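Major extracellular endoglucanase (Xanthomonas campestris pv. campestris, PDB 4TUF) catalyses the endohydrolysis of (1->4)-beta-D-glucosidic linkages in cellulose, lichenin and cereal beta-D-glucans, and is represented here by its family 5 catalytic domain. Local coordinates at residues A116-L121 / K155-G160; F61-L66 / L108-P113; G160-G165 / E196-N201. One frame throughout, in Å; residues are numbered along the deposited sequence.

The three contacts show how a TIM barrel is joined at the ends of successive parallel strands. From the N terminus, strand 56-61 leads into contact 2, which closes a loop round helix 88-102 and the start of strand 105-110. Contact 1 follows, closing a loop round helix 129-143 and strand 149-153; contact 3 does the same round helix 173-187 and strand 192-195. The loops run in series, none nesting or crossing, and 155-160 passes into 160-165 through the shared Gly160. Asn156 N meets His110 O at 3.1 Å, joining contacts 1 and 2, while Glu157 meets Glu196, joining contacts 1 and 3 beside the probable catalytic pair.

Contact 1 (A116-L121 / K155-G160); sequences AGISEL and KNEPHG. With 2HP (dihydrogenphosphate ion), chain J.
Glu120 lies over a face of the His159 imidazole, its CA 3.9 Å from the ring centroid and 17° off the normal, a CH-pi contact. At the ring edge, near the plane, comes Ile118 O, which is 3.4 Å from His159 CE1; Trp212 stacks on the same ring. The imidazole is helped into place from within its own segment, because His159 ND1 donates in the ring plane to Glu157 O. His159 N, in turn, donates to a lone pair of Glu120 O at 3.3 Å, in the carbonyl plane. These loops follow strands 105-110 and 149-153 on the catalytic side of the TIM barrel, and Asn156-Glu157 is the Asn-Glu pair characteristic of family 5, Glu157 being the probable proton donor. Ile118 CD1 rests 3.5 Å from Asn156 ND2 and 3.4 Å from Glu157 OE1, while Arg58 holds Asn156 OD1 and Tyr238 and His236 hold Glu157 OE2. Lys155 turns at its second and fourth torsions (89° and 64°), curling the ammonium back so that NZ donates to Ser119 O at 2.8 Å and Asn156 O at 2.6 Å. Near the start of 116-121, Gly117 N donates to O1 of a dihydrogenphosphate ion at 3.0 Å.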
ATOM      1  N   ALA A 116      15.261   1.143   5.506  1.00 47.66           N
ATOM      2  CA  ALA A 116      15.666   2.429   4.939  1.00 54.63           C
ATOM      3  C   ALA A 116      15.006   2.653   3.571  1.00 58.55           C
ATOM      4  O   ALA A 116      13.792   2.844   3.484  1.00 60.70           O
ATOM      5  CB  ALA A 116      17.182   2.512   4.824  1.00 47.83           C
ATOM      6  N   GLY A 117      15.804   2.618   2.507  1.00 53.11           N
ATOM      7  CA  GLY A 117      15.296   2.865   1.167  1.00 49.12           C
ATOM      8  C   GLY A 117      14.455   1.754   0.556  1.00 43.90           C
ATOM      9  O   GLY A 117      14.391   0.639   1.072  1.00 37.91           O
ATOM     10  N   ILE A 118      13.806   2.072  -0.560  1.00 45.45           N
ATOM     11  CA  ILE A 118      12.980   1.115  -1.296  1.00 38.22           C
ATOM     12  C   ILE A 118      13.767   0.494  -2.448  1.00 31.46           C
ATOM     13  O   ILE A 118      14.240   1.206  -3.335  1.00 36.92           O
ATOM     14  CB  ILE A 118      11.711   1.799  -1.849  1.00 41.62           C
ATOM     15  CG1 ILE A 118      10.840   2.296  -0.693  1.00 40.54           C
ATOM     16  CG2 ILE A 118      10.934   0.856  -2.763  1.00 32.12           C
ATOM     17  CD1 ILE A 118       9.792   3.283  -1.112  1.00 43.89           C
ATOM     18  N   SER A 119      13.913  -0.827  -2.438  1.00 27.31           N
ATOM     19  CA  SER A 119      14.755  -1.489  -3.432  1.00 39.33           C
ATOM     20  C   SER A 119      14.083  -1.573  -4.797  1.00 40.87           C
ATOM     21  O   SER A 119      12.860  -1.693  -4.893  1.00 32.80           O
ATOM     22  CB  SER A 119      15.140  -2.896  -2.969  1.00 37.27           C
ATOM     23  OG  SER A 119      14.000  -3.731  -2.880  1.00 44.61           O
ATOM     24  N   GLU A 120      14.898  -1.508  -5.848  1.00 38.37           N
ATOM     25  CA  GLU A 120      14.417  -1.683  -7.212  1.00 33.51           C
ATOM     26  C   GLU A 120      13.843  -3.083  -7.406  1.00 31.34           C
ATOM     27  O   GLU A 120      12.746  -3.251  -7.935  1.00 39.38           O
ATOM     28  CB  GLU A 120      15.543  -1.431  -8.214  1.00 27.30           C
ATOM     29  CG  GLU A 120      15.892   0.031  -8.387  1.00 30.51           C
ATOM     30  CD  GLU A 120      17.045   0.232  -9.342  1.00 43.52           C
ATOM     31  OE1 GLU A 120      17.668   1.314  -9.310  1.00 40.63           O
ATOM     32  OE2 GLU A 120      17.334  -0.698 -10.124  1.00 46.41           O
ATOM     33  N   LEU A 121      14.593  -4.084  -6.964  1.00 25.00           N
ATOM     34  CA  LEU A 121      14.186  -5.472  -7.104  1.00 24.53           C
ATOM     35  C   LEU A 121      13.772  -6.044  -5.757  1.00 29.13           C
ATOM     36  O   LEU A 121      13.883  -5.378  -4.729  1.00 28.70           O
ATOM     37  CB  LEU A 121      15.323  -6.297  -7.702  1.00 22.40           C
ATOM     38  CG  LEU A 121      15.958  -5.729  -8.971  1.00 21.38           C
ATOM     39  CD1 LEU A 121      17.149  -6.564  -9.399  1.00 20.95           C
ATOM     40  CD2 LEU A 121      14.919  -5.669 -10.069  1.00 22.24           C
ATOM     41  N   LYS A 155       5.657  -6.843  -2.295  1.00 34.61           N
ATOM     42  CA  LYS A 155       6.857  -6.006  -2.317  1.00 35.03           C
ATOM     43  C   LYS A 155       6.495  -4.593  -2.760  1.00 37.34           C
ATOM     44  O   LYS A 155       5.819  -4.396  -3.771  1.00 38.30           O
ATOM     45  CB  LYS A 155       7.923  -6.619  -3.237  1.00 39.06           C
ATOM     46  CG  LYS A 155       8.829  -5.631  -3.956  1.00 38.89           C
ATOM     47  CD  LYS A 155      10.043  -5.299  -3.125  1.00 48.95           C
ATOM     48  CE  LYS A 155      11.058  -4.498  -3.927  1.00 50.08           C
ATOM     49  NZ  LYS A 155      10.567  -3.163  -4.345  1.00 45.12           N
ATOM     50  N   ASN A 156       6.958  -3.598  -2.020  1.00 38.10           N
ATOM     51  CA  ASN A 156       6.620  -2.218  -2.318  1.00 35.23           C
ATOM     52  C   ASN A 156       7.406  -1.600  -3.458  1.00 35.55           C
ATOM     53  O   ASN A 156       8.620  -1.633  -3.463  1.00 37.70           O
ATOM     54  CB  ASN A 156       6.799  -1.363  -1.062  1.00 37.72           C
ATOM     55  CG  ASN A 156       6.230   0.027  -1.209  1.00 34.41           C
ATOM     56  OD1 ASN A 156       5.029   0.208  -1.289  1.00 37.71           O
ATOM     57  ND2 ASN A 156       7.095   1.015  -1.228  1.00 32.17           N
ATOM     58  N   GLU A 157       6.689  -0.991  -4.392  1.00 36.02           N
ATOM     59  CA  GLU A 157       7.270  -0.118  -5.404  1.00 28.41           C
ATOM     60  C   GLU A 157       8.427  -0.624  -6.257  1.00 28.04           C
ATOM     61  O   GLU A 157       9.485  -0.004  -6.297  1.00 25.29           O
ATOM     62  CB  GLU A 157       7.567   1.247  -4.811  1.00 24.86           C
ATOM     63  CG  GLU A 157       6.309   1.918  -4.312  1.00 38.80           C
ATOM     64  CD  GLU A 157       6.506   3.372  -4.002  1.00 48.51           C
ATOM     65  OE1 GLU A 157       7.647   3.767  -3.733  1.00 47.82           O
ATOM     66  OE2 GLU A 157       5.515   4.115  -4.025  1.00 51.46           O
ATOM     67  N   PRO A 158       8.220  -1.702  -6.990  1.00 31.30           N
ATOM     68  CA  PRO A 158       9.263  -2.178  -7.890  1.00 29.06           C
ATOM     69  C   PRO A 158       9.560  -1.113  -8.926  1.00 33.80           C
ATOM     70  O   PRO A 158       8.658  -0.450  -9.400  1.00 30.25           O
ATOM     71  CB  PRO A 158       8.616  -3.384  -8.553  1.00 26.49           C
ATOM     72  CG  PRO A 158       7.649  -3.878  -7.552  1.00 28.66           C
ATOM     73  CD  PRO A 158       7.117  -2.663  -6.869  1.00 30.34           C
ATOM     74  N   HIS A 159      10.826  -0.929  -9.256  1.00 34.70           N
ATOM     75  CA  HIS A 159      11.191   0.113 -10.214  1.00 32.26           C
ATOM     76  C   HIS A 159      12.600  -0.127 -10.734  1.00 35.52           C
ATOM     77  O   HIS A 159      13.199  -1.160 -10.451  1.00 36.44           O
ATOM     78  CB  HIS A 159      11.090   1.500  -9.578  1.00 32.82           C
ATOM     79  CG  HIS A 159      11.948   1.672  -8.364  1.00 36.87           C
ATOM     80  ND1 HIS A 159      11.630   1.120  -7.141  1.00 39.75           N
ATOM     81  CD2 HIS A 159      13.115   2.338  -8.184  1.00 29.26           C
ATOM     82  CE1 HIS A 159      12.566   1.432  -6.263  1.00 39.40           C
ATOM     83  NE2 HIS A 159      13.476   2.175  -6.869  1.00 35.32           N
ATOM     84  N   GLY A 160      13.122   0.824 -11.502  1.00 30.97           N
ATOM     85  CA  GLY A 160      14.484   0.736 -11.998  1.00 24.00           C
ATOM     86  C   GLY A 160      14.740  -0.460 -12.892  1.00 27.62           C
ATOM     87  O   GLY A 160      14.262  -0.521 -14.025  1.00 33.49           O
TER
HETATM   88  P   2HP J 406      19.564   2.572   1.243  1.00112.13           P
HETATM   89  O1  2HP J 406      18.586   1.699   1.995  1.00108.99           O
HETATM   90  O2  2HP J 406      19.160   2.650  -0.212  1.00114.78           O
HETATM   91  O3  2HP J 406      19.547   3.960   1.838  1.00111.46           O
HETATM   92  O4  2HP J 406      20.956   1.988   1.340  1.00110.88           O
HETATM   93  O   HOH W   1      11.457  -2.353  -1.353  1.00 51.47           O

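Contact 2 (F61-L66 / L108-P113); sequences FCPATL and LDHHTP. With 2HP (dihydrogenphosphate ion), chain K.
Phe61 and His110 face each other across a parallel bridge: Phe61 N donates to Asp109 O at 2.9 Å and His111 N to Phe61 O at 3.1 Å. Both side chains leave the sheet on the same face. The Phe61 ring is swung between its backbone N and carbonyl carbon (chi1 68°), which folds it back over the neighbouring strand until His110 CA sits over one of its faces, 4.0 Å from the ring centroid. His110 takes the other course, with CG opposite its own N (chi1 -168°), and its ring meets the phenyl obliquely, planes 70° apart. The imidazole then has Pro63 beside it, Pro63 CG lying 4.1 Å from His110 NE2, while Tyr127 OH holds that nitrogen. Pro63 CD also comes close to Thr112 O, and Cys62 CB packs on Thr112 CG2 at 3.9 Å, next to the disulfide that Cys62 makes with Cys115. Asp109 and His111 are joined by a histidine-carboxylate hydrogen bond: His111 ND1, in its ring plane, donates to Asp109 OD2 on the syn side, somewhat out of the carboxylate plane, which helps fix the imidazole's rotation near the probable nucleophile Glu278. The contact joins the C-terminal ends of 56-61 and 105-110, the parallel strands of one beta-alpha-beta unit connected through helix 88-102; strand 105-110 also pairs with 149-153, and Phe61 and Leu108 pack against Leu152 of the latter and Val139 of helix 129-143.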
ATOM      1  N   PHE A  61       6.113  -2.806   6.767  1.00 40.56           N
ATOM      2  CA  PHE A  61       7.038  -3.373   7.743  1.00 31.89           C
ATOM      3  C   PHE A  61       8.372  -3.676   7.058  1.00 34.55           C
ATOM      4  O   PHE A  61       8.487  -3.578   5.842  1.00 38.68           O
ATOM      5  CB  PHE A  61       6.463  -4.641   8.377  1.00 28.92           C
ATOM      6  CG  PHE A  61       6.346  -5.797   7.419  1.00 34.96           C
ATOM      7  CD1 PHE A  61       7.398  -6.691   7.251  1.00 33.77           C
ATOM      8  CD2 PHE A  61       5.187  -5.988   6.681  1.00 27.78           C
ATOM      9  CE1 PHE A  61       7.297  -7.751   6.360  1.00 26.74           C
ATOM     10  CE2 PHE A  61       5.080  -7.041   5.792  1.00 28.70           C
ATOM     11  CZ  PHE A  61       6.137  -7.925   5.631  1.00 27.20           C
ATOM     12  N   CYS A  62       9.375  -4.045   7.843  1.00 38.55           N
ATOM     13  CA  CYS A  62      10.678  -4.418   7.311  1.00 33.23           C
ATOM     14  C   CYS A  62      11.120  -5.683   8.031  1.00 39.42           C
ATOM     15  O   CYS A  62      10.582  -5.997   9.091  1.00 49.52           O
ATOM     16  CB  CYS A  62      11.687  -3.285   7.500  1.00 35.61           C
ATOM     17  SG  CYS A  62      12.077  -2.890   9.231  1.00 46.70           S
ATOM     18  N   PRO A  63      12.074  -6.430   7.452  1.00 35.69           N
ATOM     19  CA  PRO A  63      12.555  -7.665   8.081  1.00 30.35           C
ATOM     20  C   PRO A  63      13.004  -7.491   9.532  1.00 39.14           C
ATOM     21  O   PRO A  63      12.610  -8.291  10.382  1.00 48.70           O
ATOM     22  CB  PRO A  63      13.738  -8.054   7.199  1.00 34.17           C
ATOM     23  CG  PRO A  63      13.360  -7.558   5.853  1.00 27.36           C
ATOM     24  CD  PRO A  63      12.634  -6.260   6.098  1.00 39.52           C
ATOM     25  N   ALA A  64      13.805  -6.467   9.808  1.00 35.87           N
ATOM     26  CA  ALA A  64      14.317  -6.231  11.156  1.00 40.73           C
ATOM     27  C   ALA A  64      13.202  -6.181  12.204  1.00 47.25           C
ATOM     28  O   ALA A  64      13.366  -6.678  13.318  1.00 51.66           O
ATOM     29  CB  ALA A  64      15.125  -4.948  11.196  1.00 33.11           C
ATOM     30  N   THR A  65      12.070  -5.586  11.839  1.00 38.92           N
ATOM     31  CA  THR A  65      10.928  -5.480  12.744  1.00 40.70           C
ATOM     32  C   THR A  65      10.399  -6.858  13.156  1.00 46.87           C
ATOM     33  O   THR A  65       9.898  -7.038  14.271  1.00 43.43           O
ATOM     34  CB  THR A  65       9.794  -4.658  12.096  1.00 37.44           C
ATOM     35  OG1 THR A  65      10.214  -3.295  11.970  1.00 42.24           O
ATOM     36  CG2 THR A  65       8.527  -4.712  12.927  1.00 29.62           C
ATOM     37  N   LEU A  66      10.539  -7.834  12.261  1.00 46.29           N
ATOM     38  CA  LEU A  66      10.007  -9.172  12.495  1.00 42.89           C
ATOM     39  C   LEU A  66      10.931 -10.038  13.349  1.00 46.87           C
ATOM     40  O   LEU A  66      10.571 -11.159  13.708  1.00 53.28           O
ATOM     41  CB  LEU A  66       9.746  -9.877  11.165  1.00 44.53           C
ATOM     42  CG  LEU A  66       8.926  -9.153  10.098  1.00 43.15           C
ATOM     43  CD1 LEU A  66       8.891 -10.002   8.840  1.00 34.87           C
ATOM     44  CD2 LEU A  66       7.516  -8.853  10.595  1.00 41.67           C
ATOM     45  N   LEU A 108      -0.917  -6.081   5.116  1.00 31.56           N
ATOM     46  CA  LEU A 108       0.501  -5.980   5.437  1.00 33.53           C
ATOM     47  C   LEU A 108       1.313  -5.749   4.158  1.00 30.93           C
ATOM     48  O   LEU A 108       0.921  -6.188   3.081  1.00 35.06           O
ATOM     49  CB  LEU A 108       0.971  -7.234   6.188  1.00 31.18           C
ATOM     50  CG  LEU A 108       0.293  -7.393   7.556  1.00 32.84           C
ATOM     51  CD1 LEU A 108       0.516  -8.762   8.149  1.00 31.19           C
ATOM     52  CD2 LEU A 108       0.768  -6.327   8.529  1.00 36.54           C
ATOM     53  N   ASP A 109       2.437  -5.051   4.293  1.00 28.29           N
ATOM     54  CA  ASP A 109       3.212  -4.569   3.156  1.00 26.97           C
ATOM     55  C   ASP A 109       4.714  -4.731   3.411  1.00 35.23           C
ATOM     56  O   ASP A 109       5.262  -4.137   4.338  1.00 45.89           O
ATOM     57  CB  ASP A 109       2.851  -3.102   2.881  1.00 28.49           C
ATOM     58  CG  ASP A 109       3.903  -2.365   2.054  1.00 42.77           C
ATOM     59  OD1 ASP A 109       4.581  -2.995   1.215  1.00 54.21           O
ATOM     60  OD2 ASP A 109       4.042  -1.136   2.238  1.00 42.84           O
ATOM     61  N   HIS A 110       5.373  -5.540   2.587  1.00 32.28           N
ATOM     62  CA  HIS A 110       6.820  -5.734   2.678  1.00 27.36           C
ATOM     63  C   HIS A 110       7.511  -4.552   2.020  1.00 35.30           C
ATOM     64  O   HIS A 110       7.739  -4.546   0.804  1.00 35.92           O
ATOM     65  CB  HIS A 110       7.242  -7.043   2.010  1.00 27.38           C
ATOM     66  CG  HIS A 110       8.655  -7.438   2.301  1.00 33.55           C
ATOM     67  ND1 HIS A 110       9.738  -6.683   1.898  1.00 33.23           N
ATOM     68  CD2 HIS A 110       9.163  -8.506   2.961  1.00 30.12           C
ATOM     69  CE1 HIS A 110      10.853  -7.268   2.302  1.00 33.20           C
ATOM     70  NE2 HIS A 110      10.531  -8.378   2.947  1.00 35.86           N
ATOM     71  N   HIS A 111       7.852  -3.552   2.824  1.00 30.95           N
ATOM     72  CA  HIS A 111       8.125  -2.226   2.286  1.00 28.67           C
ATOM     73  C   HIS A 111       9.578  -2.020   1.899  1.00 32.87           C
ATOM     74  O   HIS A 111       9.879  -1.480   0.829  1.00 31.48           O
ATOM     75  CB  HIS A 111       7.706  -1.169   3.305  1.00 35.74           C
ATOM     76  CG  HIS A 111       7.312   0.136   2.694  1.00 33.93           C
ATOM     77  ND1 HIS A 111       6.068   0.351   2.143  1.00 35.11           N
ATOM     78  CD2 HIS A 111       7.994   1.298   2.557  1.00 32.58           C
ATOM     79  CE1 HIS A 111       6.002   1.591   1.688  1.00 40.54           C
ATOM     80  NE2 HIS A 111       7.157   2.186   1.928  1.00 34.53           N
ATOM     81  N   THR A 112      10.482  -2.439   2.777  1.00 35.63           N
ATOM     82  CA  THR A 112      11.907  -2.233   2.549  1.00 39.12           C
ATOM     83  C   THR A 112      12.709  -3.381   3.127  1.00 45.77           C
ATOM     84  O   THR A 112      12.377  -3.888   4.196  1.00 55.40           O
ATOM     85  CB  THR A 112      12.397  -0.910   3.169  1.00 38.29           C
ATOM     86  OG1 THR A 112      13.831  -0.912   3.225  1.00 45.09           O
ATOM     87  CG2 THR A 112      11.854  -0.748   4.573  1.00 36.87           C
ATOM     88  N   PRO A 113      13.771  -3.797   2.417  1.00 41.46           N
ATOM     89  CA  PRO A 113      14.632  -4.895   2.873  1.00 35.77           C
ATOM     90  C   PRO A 113      15.571  -4.525   4.018  1.00 38.96           C
ATOM     91  O   PRO A 113      16.133  -5.438   4.621  1.00 47.87           O
ATOM     92  CB  PRO A 113      15.442  -5.241   1.620  1.00 37.21           C
ATOM     93  CG  PRO A 113      15.504  -3.956   0.857  1.00 39.39           C
ATOM     94  CD  PRO A 113      14.170  -3.295   1.089  1.00 37.16           C
TER
HETATM   95  P   2HP K 407      12.674 -13.494  10.931  1.00109.13           P
HETATM   96  O1  2HP K 407      12.045 -13.597  12.301  1.00109.82           O
HETATM   97  O2  2HP K 407      12.722 -12.051  10.492  1.00110.90           O
HETATM   98  O3  2HP K 407      14.077 -14.050  10.986  1.00107.30           O
HETATM   99  O4  2HP K 407      11.846 -14.273   9.938  1.00110.18           O

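Contact 3 (G160-G165 / E196-N201); sequences GAATWG and EGITDN
Asn201 grips Trp164 through both ends of its carboxamide, the main polar link of this contact. The side chain extends with CG opposite the backbone N (chi1 -160°), which carries the amide across to the other loop. There Asn201 ND2 donates to Trp164 O at 3.1 Å, in the carbonyl plane and on a lone pair, although the oxygen is tilted from the amide plane. Asn201 OD1 takes Trp164 N at 2.9 Å in a bent, weak bond. One side chain thus serves both the N-H and the C=O of one residue, the N-H only weakly; ND2 has a second acceptor in Val203 O. A further weak bond, from Gly160 N to Thr199 OG1 at 3.3 Å, ties the beginning of 160-165.

Water adds to these direct bonds. One molecule accepts from Thr199 N at 2.8 Å and lies 2.7 Å from Ala162 O, one of several acceptors in its reach, and another lies within bonding reach of both Gly160 O and Asp200 O.

Apolar contacts centre on Ile198, which points into the opposing loop. Its CD1 lies 3.9 Å from Trp164 CB, and its CG2 is 4.2 Å from Ala162 CB. CG2 also approaches the edge of the indole near its plane, as does Glu196 O. The indole itself is held by NE1 to Thr222 O, and Trp173 of helix 173-187 packs on Ile198.

Charge enters at Glu196, whose side chain sets out away from 160-165: OE1 accepts from the backbone N of Glu157, the probable proton donor, and OE2 forms a salt bridge with Arg58. Loops after strands 149-153 and 192-195, clasped together here, belong to the rim of the catalytic face of a family 5 TIM barrel, the side that carries the active site.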
ATOM      1  N   GLY A 160      13.122   0.824 -11.502  1.00 30.97           N
ATOM      2  CA  GLY A 160      14.484   0.736 -11.998  1.00 24.00           C
ATOM      3  C   GLY A 160      14.740  -0.460 -12.892  1.00 27.62           C
ATOM      4  O   GLY A 160      14.262  -0.521 -14.025  1.00 33.49           O
ATOM      5  N   ALA A 161      15.491  -1.422 -12.370  1.00 30.56           N
ATOM      6  CA  ALA A 161      15.909  -2.578 -13.151  1.00 33.11           C
ATOM      7  C   ALA A 161      14.797  -3.620 -13.259  1.00 29.79           C
ATOM      8  O   ALA A 161      14.865  -4.527 -14.091  1.00 32.81           O
ATOM      9  CB  ALA A 161      17.162  -3.193 -12.548  1.00 22.55           C
ATOM     10  N   ALA A 162      13.769  -3.478 -12.428  1.00 27.51           N
ATOM     11  CA  ALA A 162      12.646  -4.409 -12.436  1.00 26.73           C
ATOM     12  C   ALA A 162      12.004  -4.474 -13.813  1.00 31.98           C
ATOM     13  O   ALA A 162      11.766  -3.448 -14.447  1.00 40.10           O
ATOM     14  CB  ALA A 162      11.614  -4.007 -11.386  1.00 21.42           C
ATOM     15  N   THR A 163      11.749  -5.684 -14.289  1.00 30.45           N
ATOM     16  CA  THR A 163      11.055  -5.853 -15.558  1.00 29.28           C
ATOM     17  C   THR A 163       9.886  -6.823 -15.397  1.00 36.25           C
ATOM     18  O   THR A 163       9.595  -7.287 -14.295  1.00 38.25           O
ATOM     19  CB  THR A 163      11.995  -6.357 -16.665  1.00 27.97           C
ATOM     20  OG1 THR A 163      12.560  -7.617 -16.280  1.00 29.81           O
ATOM     21  CG2 THR A 163      13.120  -5.353 -16.920  1.00 22.73           C
ATOM     22  N   TRP A 164       9.221  -7.122 -16.505  1.00 34.75           N
ATOM     23  CA  TRP A 164       8.020  -7.942 -16.486  1.00 26.22           C
ATOM     24  C   TRP A 164       7.884  -8.655 -17.829  1.00 36.23           C
ATOM     25  O   TRP A 164       7.672  -8.016 -18.859  1.00 39.73           O
ATOM     26  CB  TRP A 164       6.799  -7.069 -16.195  1.00 26.08           C
ATOM     27  CG  TRP A 164       5.493  -7.792 -16.019  1.00 29.66           C
ATOM     28  CD1 TRP A 164       4.975  -8.770 -16.816  1.00 37.79           C
ATOM     29  CD2 TRP A 164       4.514  -7.549 -15.003  1.00 30.69           C
ATOM     30  NE1 TRP A 164       3.746  -9.166 -16.348  1.00 35.51           N
ATOM     31  CE2 TRP A 164       3.440  -8.431 -15.236  1.00 32.16           C
ATOM     32  CE3 TRP A 164       4.446  -6.678 -13.914  1.00 25.12           C
ATOM     33  CZ2 TRP A 164       2.317  -8.469 -14.419  1.00 32.51           C
ATOM     34  CZ3 TRP A 164       3.330  -6.717 -13.105  1.00 27.76           C
ATOM     35  CH2 TRP A 164       2.282  -7.607 -13.358  1.00 31.03           C
ATOM     36  N   GLY A 165       8.036  -9.976 -17.810  1.00 36.85           N
ATOM     37  CA  GLY A 165       7.831 -10.805 -18.982  1.00 34.28           C
ATOM     38  C   GLY A 165       8.883 -10.716 -20.070  1.00 40.44           C
ATOM     39  O   GLY A 165       8.570 -10.890 -21.250  1.00 50.65           O
ATOM     40  N   GLU A 196       1.983  -5.098  -7.205  1.00 32.68           N
ATOM     41  CA  GLU A 196       2.143  -3.759  -7.744  1.00 31.61           C
ATOM     42  C   GLU A 196       2.794  -3.813  -9.110  1.00 35.30           C
ATOM     43  O   GLU A 196       3.337  -4.845  -9.528  1.00 31.33           O
ATOM     44  CB  GLU A 196       2.976  -2.892  -6.800  1.00 30.45           C
ATOM     45  CG  GLU A 196       2.431  -2.823  -5.377  1.00 37.51           C
ATOM     46  CD  GLU A 196       3.323  -2.004  -4.461  1.00 39.20           C
ATOM     47  OE1 GLU A 196       3.914  -1.016  -4.952  1.00 35.65           O
ATOM     48  OE2 GLU A 196       3.444  -2.362  -3.264  1.00 36.26           O
ATOM     49  N   GLY A 197       2.742  -2.689  -9.807  1.00 31.73           N
ATOM     50  CA  GLY A 197       3.366  -2.596 -11.103  1.00 32.51           C
ATOM     51  C   GLY A 197       4.855  -2.336 -10.996  1.00 38.94           C
ATOM     52  O   GLY A 197       5.450  -2.421  -9.922  1.00 37.75           O
ATOM     53  N   ILE A 198       5.458  -2.035 -12.138  1.00 37.75           N
ATOM     54  CA  ILE A 198       6.860  -1.677 -12.204  1.00 32.10           C
ATOM     55  C   ILE A 198       6.935  -0.277 -12.796  1.00 36.05           C
ATOM     56  O   ILE A 198       5.945   0.459 -12.759  1.00 41.35           O
ATOM     57  CB  ILE A 198       7.650  -2.683 -13.049  1.00 31.13           C
ATOM     58  CG1 ILE A 198       7.087  -2.729 -14.471  1.00 26.94           C
ATOM     59  CG2 ILE A 198       7.571  -4.066 -12.410  1.00 25.35           C
ATOM     60  CD1 ILE A 198       7.997  -3.404 -15.470  1.00 22.29           C
ATOM     61  N   THR A 199       8.086   0.106 -13.335  1.00 29.62           N
ATOM     62  CA  THR A 199       8.157   1.362 -14.070  1.00 35.05           C
ATOM     63  C   THR A 199       8.301   1.091 -15.571  1.00 34.33           C
ATOM     64  O   THR A 199       7.422   0.464 -16.167  1.00 34.33           O
ATOM     65  CB  THR A 199       9.299   2.268 -13.554  1.00 30.18           C
ATOM     66  OG1 THR A 199      10.502   1.511 -13.403  1.00 33.57           O
ATOM     67  CG2 THR A 199       8.915   2.846 -12.212  1.00 25.15           C
ATOM     68  N   ASP A 200       9.386   1.568 -16.179  1.00 28.82           N
ATOM     69  CA  ASP A 200       9.627   1.333 -17.607  1.00 36.41           C
ATOM     70  C   ASP A 200       9.930  -0.137 -17.882  1.00 42.93           C
ATOM     71  O   ASP A 200      10.611  -0.796 -17.094  1.00 39.85           O
ATOM     72  CB  ASP A 200      10.783   2.195 -18.116  1.00 37.23           C
ATOM     73  CG  ASP A 200      10.376   3.631 -18.396  1.00 45.33           C
ATOM     74  OD1 ASP A 200       9.220   4.005 -18.101  1.00 47.76           O
ATOM     75  OD2 ASP A 200      11.223   4.395 -18.908  1.00 51.37           O
ATOM     76  N   ASN A 201       9.431  -0.645 -19.005  1.00 40.26           N
ATOM     77  CA  ASN A 201       9.661  -2.036 -19.376  1.00 36.85           C
ATOM     78  C   ASN A 201      10.095  -2.179 -20.840  1.00 40.76           C
ATOM     79  O   ASN A 201       9.589  -1.484 -21.720  1.00 38.46           O
ATOM     80  CB  ASN A 201       8.400  -2.856 -19.113  1.00 38.51           C
ATOM     81  CG  ASN A 201       8.683  -4.333 -18.999  1.00 39.42           C
ATOM     82  OD1 ASN A 201       9.462  -4.754 -18.147  1.00 40.25           O
ATOM     83  ND2 ASN A 201       8.040  -5.135 -19.844  1.00 37.58           N
TER
HETATM   84  O   HOH W   2      12.334   0.548 -15.521  1.00 47.07           O
HETATM   85  O   HOH W   3      10.602  -1.148 -13.668  1.00 34.92           O